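Local coordinates for glycosyl hydrolase family 10 (Prevotella bryantii, PDB 4MGQ), which probably hydrolyses internal beta-1,4-xylosidic linkages of xylan, this chain being its calcium-bound carbohydrate-binding module rather than the catalytic domain, at residues P12-H22 / Y149-Q159; Q73-K81 / A90-A98. One frame throughout, in Å; residues are numbered along the deposited sequence.

Interaction 1 (P12-H22 / Y149-Q159); sequences PNATKHVLYIH and YEIKTVADPDQ. With CA (calcium ion), chain B.
Strands 17-24 and 151-155 pair antiparallel here, closing one border of the five-strand sheet of a carbohydrate-binding beta-sandwich, with 151-155 outermost. V18 and V154 form a hydrogen-bonded pair, V18 N to V154 O at 2.8 Å and V154 N to V18 O at 2.9 Å; Y20 and K152 form the next. On the face carrying V18 and Y20, V154 CG2 meets Y20 CB at 3.6 Å and V18 CG2 at 3.9 Å, while W114 stacks on the Y20 ring. On the other face I21 CG2 and CD1 meet Y149 CD1 and CE1, I21 CG2 3.5 Å from Y149 CD1; the tyrosine hydroxyl bonds to E34. Beyond the strands the Q159 amide stands in for a backbone: OE1 accepts from K16 N (2.8 Å, N-H...O 174°) and NE2 gives to A14 O (2.9 Å). D156 N to K16 O continues the ladder; the D156 carboxylate hydrogen-bonds to W86 and forms a salt bridge with R54. H17 O binds calcium at 2.3 Å, completed by D116, T133, E135 and two waters. Three bonds, from K16 N and to A14 O and the water held by N13 OD1, fix the Q159 amide's rotation, and the ladder holds the chain on both sides of the calcium-binding carbonyl.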
loop_
_atom_site.group_PDB
_atom_site.type_symbol
_atom_site.label_atom_id
_atom_site.label_comp_id
_atom_site.label_asym_id
_atom_site.label_seq_id
_atom_site.Cartn_x
_atom_site.Cartn_y
_atom_site.Cartn_z
ATOM N N PRO A 12 -12.481 -16.463 9.779
ATOM C CA PRO A 12 -12.230 -15.039 10.044
ATOM C C PRO A 12 -11.331 -14.795 11.259
ATOM O O PRO A 12 -10.746 -13.717 11.375
ATOM C CB PRO A 12 -13.635 -14.476 10.297
ATOM C CG PRO A 12 -14.553 -15.438 9.648
ATOM C CD PRO A 12 -13.917 -16.780 9.817
ATOM N N ASN A 13 -11.219 -15.780 12.145
ATOM C CA ASN A 13 -10.442 -15.591 13.356
ATOM C C ASN A 13 -9.103 -16.323 13.322
ATOM O O ASN A 13 -8.362 -16.310 14.306
ATOM C CB ASN A 13 -11.274 -16.004 14.576
ATOM C CG ASN A 13 -12.511 -15.140 14.739
ATOM O OD1 ASN A 13 -12.509 -13.968 14.363
ATOM N ND2 ASN A 13 -13.582 -15.721 15.260
ATOM N N ALA A 14 -8.784 -16.937 12.184
ATOM C CA ALA A 14 -7.416 -17.371 11.928
ATOM C C ALA A 14 -6.551 -16.119 11.844
ATOM O O ALA A 14 -7.036 -15.066 11.448
ATOM C CB ALA A 14 -7.318 -18.180 10.645
ATOM N N THR A 15 -5.289 -16.233 12.232
ATOM C CA THR A 15 -4.414 -15.065 12.237
ATOM C C THR A 15 -4.261 -14.505 10.834
ATOM O O THR A 15 -3.924 -15.239 9.892
ATOM C CB THR A 15 -3.038 -15.404 12.804
ATOM O OG1 THR A 15 -3.204 -16.019 14.089
ATOM C CG2 THR A 15 -2.193 -14.129 12.952
ATOM N N LYS A 16 -4.538 -13.209 10.700
ATOM C CA LYS A 16 -4.324 -12.477 9.462
ATOM C C LYS A 16 -2.983 -11.770 9.560
ATOM O O LYS A 16 -2.567 -11.403 10.655
ATOM C CB LYS A 16 -5.428 -11.453 9.222
ATOM C CG LYS A 16 -6.839 -12.014 9.112
ATOM C CD LYS A 16 -7.837 -10.857 9.061
ATOM C CE LYS A 16 -9.191 -11.299 8.505
ATOM N NZ LYS A 16 -10.070 -11.952 9.518
ATOM N N HIS A 17 -2.308 -11.583 8.434
ATOM C CA HIS A 17 -1.027 -10.870 8.452
ATOM C C HIS A 17 -1.103 -9.631 7.583
ATOM O O HIS A 17 -1.810 -9.603 6.570
ATOM C CB HIS A 17 0.109 -11.793 8.016
ATOM C CG HIS A 17 0.244 -12.996 8.898
ATOM N ND1 HIS A 17 -0.444 -14.167 8.660
ATOM C CD2 HIS A 17 0.923 -13.183 10.053
ATOM C CE1 HIS A 17 -0.166 -15.038 9.615
ATOM N NE2 HIS A 17 0.655 -14.465 10.476
ATOM N N VAL A 18 -0.393 -8.588 8.008
ATOM C CA VAL A 18 -0.492 -7.290 7.361
ATOM C C VAL A 18 0.900 -6.677 7.222
ATOM O O VAL A 18 1.835 -7.083 7.907
ATOM C CB VAL A 18 -1.411 -6.326 8.155
ATOM C CG1 VAL A 18 -2.773 -6.987 8.458
ATOM C CG2 VAL A 18 -0.746 -5.913 9.459
ATOM N N LEU A 19 1.026 -5.721 6.314
ATOM C CA LEU A 19 2.233 -4.911 6.214
ATOM C C LEU A 19 2.246 -3.945 7.400
ATOM O O LEU A 19 1.229 -3.328 7.718
ATOM C CB LEU A 19 2.275 -4.153 4.881
ATOM C CG LEU A 19 3.467 -3.211 4.623
ATOM C CD1 LEU A 19 3.664 -3.030 3.131
ATOM C CD2 LEU A 19 3.289 -1.841 5.270
ATOM N N TYR A 20 3.404 -3.810 8.036
ATOM C CA TYR A 20 3.542 -2.943 9.202
ATOM C C TYR A 20 4.798 -2.104 9.113
ATOM O O TYR A 20 5.883 -2.631 8.908
ATOM C CB TYR A 20 3.577 -3.777 10.473
ATOM C CG TYR A 20 3.999 -3.017 11.709
ATOM C CD1 TYR A 20 3.240 -1.959 12.188
ATOM C CD2 TYR A 20 5.142 -3.378 12.410
ATOM C CE1 TYR A 20 3.605 -1.273 13.329
ATOM C CE2 TYR A 20 5.526 -2.685 13.560
ATOM C CZ TYR A 20 4.745 -1.634 14.007
ATOM O OH TYR A 20 5.091 -0.936 15.142
ATOM N N ILE A 21 4.644 -0.795 9.280
ATOM C CA ILE A 21 5.799 0.088 9.379
ATOM C C ILE A 21 5.733 0.878 10.671
ATOM O O ILE A 21 4.807 1.670 10.873
ATOM C CB ILE A 21 5.885 1.066 8.207
ATOM C CG1 ILE A 21 6.142 0.308 6.904
ATOM C CG2 ILE A 21 6.993 2.102 8.457
ATOM C CD1 ILE A 21 6.085 1.190 5.689
ATOM N N HIS A 22 6.703 0.656 11.546
ATOM C CA HIS A 22 6.885 1.570 12.659
ATOM C C HIS A 22 7.622 2.789 12.126
ATOM O O HIS A 22 8.804 2.718 11.799
ATOM C CB HIS A 22 7.658 0.955 13.812
ATOM C CG HIS A 22 7.895 1.929 14.923
ATOM N ND1 HIS A 22 6.862 2.526 15.609
ATOM C CD2 HIS A 22 9.036 2.464 15.418
ATOM C CE1 HIS A 22 7.356 3.357 16.510
ATOM N NE2 HIS A 22 8.673 3.338 16.414
ATOM N N TYR A 149 14.015 2.774 8.413
ATOM C CA TYR A 149 12.871 2.134 9.046
ATOM C C TYR A 149 12.803 0.706 8.518
ATOM O O TYR A 149 13.496 0.379 7.555
ATOM C CB TYR A 149 11.580 2.906 8.768
ATOM C CG TYR A 149 11.026 2.818 7.355
ATOM C CD1 TYR A 149 10.152 1.792 6.999
ATOM C CD2 TYR A 149 11.338 3.770 6.393
ATOM C CE1 TYR A 149 9.618 1.704 5.722
ATOM C CE2 TYR A 149 10.801 3.694 5.095
ATOM C CZ TYR A 149 9.939 2.645 4.780
ATOM O OH TYR A 149 9.384 2.542 3.526
ATOM N N GLU A 150 11.986 -0.135 9.144
ATOM C CA GLU A 150 11.851 -1.522 8.711
ATOM C C GLU A 150 10.490 -1.802 8.092
ATOM O O GLU A 150 9.469 -1.435 8.654
ATOM C CB GLU A 150 12.038 -2.476 9.883
ATOM C CG GLU A 150 13.215 -2.190 10.780
ATOM C CD GLU A 150 13.133 -3.014 12.049
ATOM O OE1 GLU A 150 13.231 -2.430 13.153
ATOM O OE2 GLU A 150 12.949 -4.247 11.934
ATOM N N ILE A 151 10.494 -2.466 6.943
ATOM C CA ILE A 151 9.275 -3.000 6.355
ATOM C C ILE A 151 9.072 -4.408 6.900
ATOM O O ILE A 151 9.906 -5.283 6.671
ATOM C CB ILE A 151 9.354 -3.035 4.826
ATOM C CG1 ILE A 151 9.643 -1.637 4.279
ATOM C CG2 ILE A 151 8.075 -3.617 4.232
ATOM C CD1 ILE A 151 9.957 -1.610 2.793
ATOM N N LYS A 152 7.984 -4.613 7.637
ATOM C CA LYS A 152 7.710 -5.903 8.273
ATOM C C LYS A 152 6.344 -6.425 7.864
ATOM O O LYS A 152 5.525 -5.673 7.355
ATOM C CB LYS A 152 7.753 -5.789 9.800
ATOM C CG LYS A 152 9.083 -5.325 10.381
ATOM C CD LYS A 152 9.045 -5.343 11.905
ATOM C CE LYS A 152 8.780 -6.746 12.448
ATOM N NZ LYS A 152 9.844 -7.731 12.057
ATOM N N THR A 153 6.108 -7.716 8.090
ATOM C CA THR A 153 4.741 -8.220 8.112
ATOM C C THR A 153 4.482 -8.746 9.513
ATOM O O THR A 153 5.368 -9.347 10.131
ATOM C CB THR A 153 4.468 -9.333 7.064
ATOM O OG1 THR A 153 5.365 -10.437 7.267
ATOM C CG2 THR A 153 4.617 -8.794 5.639
ATOM N N VAL A 154 3.286 -8.493 10.029
ATOM C CA VAL A 154 2.957 -8.871 11.396
ATOM C C VAL A 154 1.532 -9.367 11.461
ATOM O O VAL A 154 0.741 -9.124 10.549
ATOM C CB VAL A 154 3.095 -7.696 12.391
ATOM C CG1 VAL A 154 4.505 -7.121 12.368
ATOM C CG2 VAL A 154 2.063 -6.620 12.087
ATOM N N ALA A 155 1.206 -10.043 12.557
ATOM C CA ALA A 155 -0.174 -10.413 12.824
ATOM C C ALA A 155 -1.014 -9.160 12.931
ATOM O O ALA A 155 -0.582 -8.175 13.528
ATOM C CB ALA A 155 -0.274 -11.232 14.102
ATOM N N ASP A 156 -2.202 -9.194 12.334
ATOM C CA ASP A 156 -3.164 -8.089 12.419
ATOM C C ASP A 156 -3.331 -7.668 13.889
ATOM O O ASP A 156 -3.684 -8.485 14.738
ATOM C CB ASP A 156 -4.500 -8.534 11.798
ATOM C CG ASP A 156 -5.560 -7.435 11.758
ATOM O OD1 ASP A 156 -5.556 -6.509 12.601
ATOM O OD2 ASP A 156 -6.449 -7.512 10.875
ATOM N N PRO A 157 -3.069 -6.389 14.196
ATOM C CA PRO A 157 -3.058 -5.939 15.592
ATOM C C PRO A 157 -4.417 -5.982 16.274
ATOM O O PRO A 157 -4.469 -6.093 17.505
ATOM C CB PRO A 157 -2.563 -4.486 15.484
ATOM C CG PRO A 157 -2.889 -4.079 14.085
ATOM C CD PRO A 157 -2.657 -5.316 13.273
ATOM N N ASP A 158 -5.495 -5.912 15.500
ATOM C CA ASP A 158 -6.823 -5.788 16.091
ATOM C C ASP A 158 -7.556 -7.121 16.162
ATOM O O ASP A 158 -8.761 -7.164 16.405
ATOM C CB ASP A 158 -7.650 -4.756 15.327
ATOM C CG ASP A 158 -7.210 -3.329 15.626
ATOM O OD1 ASP A 158 -6.452 -3.128 16.608
ATOM O OD2 ASP A 158 -7.626 -2.407 14.890
ATOM N N GLN A 159 -6.816 -8.208 15.978
ATOM C CA GLN A 159 -7.360 -9.532 16.266
ATOM C C GLN A 159 -7.022 -9.900 17.703
ATOM O O GLN A 159 -5.953 -9.536 18.200
ATOM C CB GLN A 159 -6.808 -10.578 15.305
ATOM C CG GLN A 159 -7.399 -10.514 13.921
ATOM C CD GLN A 159 -6.941 -11.679 13.075
ATOM O OE1 GLN A 159 -5.747 -11.832 12.811
ATOM N NE2 GLN A 159 -7.884 -12.535 12.682
HETATM CA CA CA B . -3.314 -10.188 4.873
HETATM O O HOH W 1 -10.403 -12.061 14.283
HETATM O O HOH W 2 8.150 -1.717 11.102
HETATM O O HOH W 3 10.797 0.800 11.564
HETATM O O HOH W 4 -4.831 -10.629 3.043
HETATM O O HOH W 5 -5.286 -11.038 6.029
#

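Interaction 2 (Q73-K81 / A90-A98); sequences QYWPTPSFK and AQAFEAKSA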
loop_
_atom_site.group_PDB
_atom_site.type_symbol
_atom_site.label_atom_id
_atom_site.label_comp_id
_atom_site.label_asym_id
_atom_site.label_seq_id
_atom_site.Cartn_x
_atom_site.Cartn_y
_atom_site.Cartn_z
ATOM N N GLN A 73 3.526 12.102 -10.870
ATOM C CA GLN A 73 2.148 12.568 -10.958
ATOM C C GLN A 73 1.655 12.968 -9.575
ATOM O O GLN A 73 1.417 12.109 -8.718
ATOM C CB GLN A 73 1.237 11.497 -11.565
ATOM C CG GLN A 73 -0.177 11.999 -11.809
ATOM C CD GLN A 73 -0.968 11.134 -12.780
ATOM O OE1 GLN A 73 -0.468 10.757 -13.843
ATOM N NE2 GLN A 73 -2.222 10.842 -12.428
ATOM N N TYR A 74 1.539 14.277 -9.346
ATOM C CA TYR A 74 1.099 14.787 -8.049
ATOM C C TYR A 74 -0.411 14.919 -7.976
ATOM O O TYR A 74 -0.974 14.979 -6.886
ATOM C CB TYR A 74 1.750 16.144 -7.756
ATOM C CG TYR A 74 3.246 16.052 -7.685
ATOM C CD1 TYR A 74 3.875 15.421 -6.621
ATOM C CD2 TYR A 74 4.038 16.576 -8.701
ATOM C CE1 TYR A 74 5.261 15.318 -6.566
ATOM C CE2 TYR A 74 5.402 16.488 -8.654
ATOM C CZ TYR A 74 6.011 15.859 -7.593
ATOM O OH TYR A 74 7.382 15.769 -7.572
ATOM N N TRP A 75 -1.053 14.959 -9.139
ATOM C CA TRP A 75 -2.512 15.052 -9.242
ATOM C C TRP A 75 -2.949 14.605 -10.626
ATOM O O TRP A 75 -2.327 14.989 -11.620
ATOM C CB TRP A 75 -2.997 16.489 -8.983
ATOM C CG TRP A 75 -4.492 16.600 -8.911
ATOM C CD1 TRP A 75 -5.370 16.580 -9.957
ATOM C CD2 TRP A 75 -5.282 16.718 -7.727
ATOM N NE1 TRP A 75 -6.659 16.683 -9.493
ATOM C CE2 TRP A 75 -6.631 16.770 -8.127
ATOM C CE3 TRP A 75 -4.979 16.790 -6.368
ATOM C CZ2 TRP A 75 -7.676 16.891 -7.214
ATOM C CZ3 TRP A 75 -6.019 16.903 -5.461
ATOM C CH2 TRP A 75 -7.349 16.955 -5.889
ATOM N N PRO A 76 -4.007 13.775 -10.712
ATOM C CA PRO A 76 -4.752 13.129 -9.631
ATOM C C PRO A 76 -4.010 11.898 -9.136
ATOM O O PRO A 76 -3.222 11.320 -9.880
ATOM C CB PRO A 76 -6.067 12.732 -10.298
ATOM C CG PRO A 76 -5.660 12.427 -11.709
ATOM C CD PRO A 76 -4.538 13.400 -12.037
ATOM N N THR A 77 -4.269 11.500 -7.899
ATOM C CA THR A 77 -3.575 10.379 -7.300
ATOM C C THR A 77 -4.550 9.498 -6.538
ATOM O O THR A 77 -5.687 9.905 -6.292
ATOM C CB THR A 77 -2.494 10.850 -6.317
ATOM O OG1 THR A 77 -3.132 11.475 -5.202
ATOM C CG2 THR A 77 -1.508 11.818 -6.971
ATOM N N PRO A 78 -4.104 8.293 -6.142
ATOM C CA PRO A 78 -4.934 7.477 -5.256
ATOM C C PRO A 78 -4.672 7.760 -3.777
ATOM O O PRO A 78 -4.823 6.864 -2.953
ATOM C CB PRO A 78 -4.521 6.053 -5.616
ATOM C CG PRO A 78 -3.058 6.185 -5.995
ATOM C CD PRO A 78 -2.935 7.549 -6.657
ATOM N N SER A 79 -4.285 8.990 -3.450
ATOM C CA SER A 79 -4.052 9.354 -2.054
ATOM C C SER A 79 -5.325 9.100 -1.254
ATOM O O SER A 79 -6.438 9.234 -1.779
ATOM C CB SER A 79 -3.628 10.814 -1.938
ATOM O OG SER A 79 -2.369 11.012 -2.551
ATOM N N PHE A 80 -5.168 8.728 0.009
ATOM C CA PHE A 80 -6.325 8.326 0.794
ATOM C C PHE A 80 -6.177 8.765 2.237
ATOM O O PHE A 80 -5.225 9.466 2.596
ATOM C CB PHE A 80 -6.531 6.806 0.707
ATOM C CG PHE A 80 -5.331 5.995 1.121
ATOM C CD1 PHE A 80 -4.322 5.705 0.214
ATOM C CD2 PHE A 80 -5.221 5.502 2.414
ATOM C CE1 PHE A 80 -3.224 4.959 0.587
ATOM C CE2 PHE A 80 -4.122 4.742 2.799
ATOM C CZ PHE A 80 -3.121 4.468 1.874
ATOM N N LYS A 81 -7.131 8.359 3.066
ATOM C CA LYS A 81 -7.111 8.734 4.473
ATOM C C LYS A 81 -7.112 7.495 5.353
ATOM O O LYS A 81 -7.600 6.437 4.957
ATOM C CB LYS A 81 -8.307 9.631 4.808
ATOM C CG LYS A 81 -8.318 10.957 4.050
ATOM C CD LYS A 81 -9.488 11.823 4.474
ATOM C CE LYS A 81 -9.486 13.155 3.736
ATOM N NZ LYS A 81 -8.468 14.092 4.290
ATOM N N ALA A 90 -10.827 2.893 -1.419
ATOM C CA ALA A 90 -10.922 2.686 -2.858
ATOM C C ALA A 90 -10.802 4.037 -3.538
ATOM O O ALA A 90 -11.705 4.873 -3.438
ATOM C CB ALA A 90 -12.234 1.998 -3.238
ATOM N N GLN A 91 -9.678 4.263 -4.209
ATOM C CA GLN A 91 -9.430 5.556 -4.838
ATOM C C GLN A 91 -9.005 5.380 -6.285
ATOM O O GLN A 91 -7.987 4.754 -6.566
ATOM C CB GLN A 91 -8.351 6.346 -4.082
ATOM C CG GLN A 91 -8.739 6.788 -2.678
ATOM C CD GLN A 91 -9.877 7.798 -2.666
ATOM O OE1 GLN A 91 -10.095 8.529 -3.635
ATOM N NE2 GLN A 91 -10.617 7.832 -1.562
ATOM N N ALA A 92 -9.782 5.962 -7.191
ATOM C CA ALA A 92 -9.483 5.896 -8.613
ATOM C C ALA A 92 -8.732 7.142 -9.059
ATOM O O ALA A 92 -8.898 8.221 -8.485
ATOM C CB ALA A 92 -10.756 5.735 -9.414
ATOM N N PHE A 93 -7.915 6.989 -10.092
ATOM C CA PHE A 93 -7.190 8.119 -10.671
ATOM C C PHE A 93 -6.797 7.770 -12.105
ATOM O O PHE A 93 -6.485 6.614 -12.400
ATOM C CB PHE A 93 -5.945 8.453 -9.834
ATOM C CG PHE A 93 -4.865 7.404 -9.919
ATOM C CD1 PHE A 93 -4.964 6.222 -9.187
ATOM C CD2 PHE A 93 -3.780 7.577 -10.760
ATOM C CE1 PHE A 93 -3.988 5.240 -9.282
ATOM C CE2 PHE A 93 -2.805 6.600 -10.856
ATOM C CZ PHE A 93 -2.907 5.433 -10.112
ATOM N N GLU A 94 -6.818 8.761 -12.991
ATOM C CA GLU A 94 -6.375 8.561 -14.366
ATOM C C GLU A 94 -4.882 8.829 -14.506
ATOM O O GLU A 94 -4.396 9.887 -14.102
ATOM C CB GLU A 94 -7.149 9.473 -15.320
ATOM C CG GLU A 94 -6.700 9.357 -16.765
ATOM C CD GLU A 94 -7.296 10.432 -17.666
ATOM O OE1 GLU A 94 -8.200 11.167 -17.221
ATOM O OE2 GLU A 94 -6.847 10.550 -18.820
ATOM N N ALA A 95 -4.155 7.868 -15.059
ATOM C CA ALA A 95 -2.749 8.068 -15.371
ATOM C C ALA A 95 -2.633 9.124 -16.461
ATOM O O ALA A 95 -3.373 9.083 -17.440
ATOM C CB ALA A 95 -2.107 6.765 -15.818
ATOM N N LYS A 96 -1.715 10.071 -16.293
ATOM C CA LYS A 96 -1.530 11.116 -17.296
ATOM C C LYS A 96 -0.252 10.895 -18.104
ATOM O O LYS A 96 0.100 11.711 -18.958
ATOM C CB LYS A 96 -1.494 12.500 -16.637
ATOM C CG LYS A 96 -2.705 12.820 -15.778
ATOM C CD LYS A 96 -3.995 12.860 -16.582
ATOM C CE LYS A 96 -5.150 13.343 -15.704
ATOM N NZ LYS A 96 -6.460 13.313 -16.405
ATOM N N SER A 97 0.439 9.796 -17.818
ATOM C CA SER A 97 1.674 9.418 -18.495
ATOM C C SER A 97 1.942 7.963 -18.165
ATOM O O SER A 97 1.180 7.351 -17.418
ATOM C CB SER A 97 2.852 10.292 -18.058
ATOM O OG SER A 97 3.206 10.039 -16.706
ATOM N N ALA A 98 3.009 7.398 -18.715
ATOM C CA ALA A 98 3.394 6.040 -18.349
ATOM C C ALA A 98 4.009 6.042 -16.953
ATOM O O ALA A 98 5.014 6.708 -16.718
ATOM C CB ALA A 98 4.371 5.466 -19.363
HETATM O O HOH W 6 1.797 11.737 -15.187
HETATM O O HOH W 7 -7.987 10.837 -7.720
#
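Q73 reaches from its loop to the end of strand 87-94, and its side chain can be followed out atom by atom. CB leads toward the 90-98 segment, and with CG anti to the backbone N (chi1 -174°) and the chain extended beyond it, the amide arrives beside the backbone of E94 and K96. CD lies 3.9 Å from K96 CG, the two side chains crossing at about a right angle. At the tip, OE1 accepts from K96 N at 2.8 Å and also accepts a hydrogen bond from a water that reaches S97 OG. Q73 NE2 gives one hydrogen to E94 O at 2.9 Å and the other to P76 O within its own loop, both acceptors lying near the amide plane. Four bonds therefore grip this buried amide and fix which end is oxygen and which nitrogen.

The module is a beta-sandwich, and this contact spans its two sheets along one border: 87-94 is an outermost strand of one, 80-82 of the other. The 73-79 loop leading into strand 80-82 folds over F93. P78 lays its ring on one face of that phenylalanine, a CH-pi contact with CD 3.7 Å from the ring centroid and 18° off the normal, while Q73 NE2 sits at the ring's edge. P67 on strand 61-69 and L43 from a loop also touch F93; V65 of strand 61-69 and L51 of strand 48-57 touch P78.

P76, preceded by a cis peptide, packs CD against K96 CE at 3.7 Å; K96 NZ goes on to a salt bridge with E94 OE1. At the other end Q91, with CG anti to its carbonyl carbon, brings CG 3.5 Å from S79 O and also near F80 CB.

In the fold
Interactions 1 and 2 lie on opposite sides of the chain's centre, their own centres 26 Å apart and their nearest atoms about 10 Å apart, so they do not touch. What they share is a sheet: strand 151-155 in interaction 1 and strand 87-94 in interaction 2 are its two outermost strands, with 48-57, 111-121 and 17-24 between them. Interaction 1 joins the first and last strands of that sheet in chain order, and the 73-98 region lies within the chain between them. Calcium belongs to interaction 1 through H17; in interaction 2 the F80 side chain is about 11 Å from that of the calcium ligand D116.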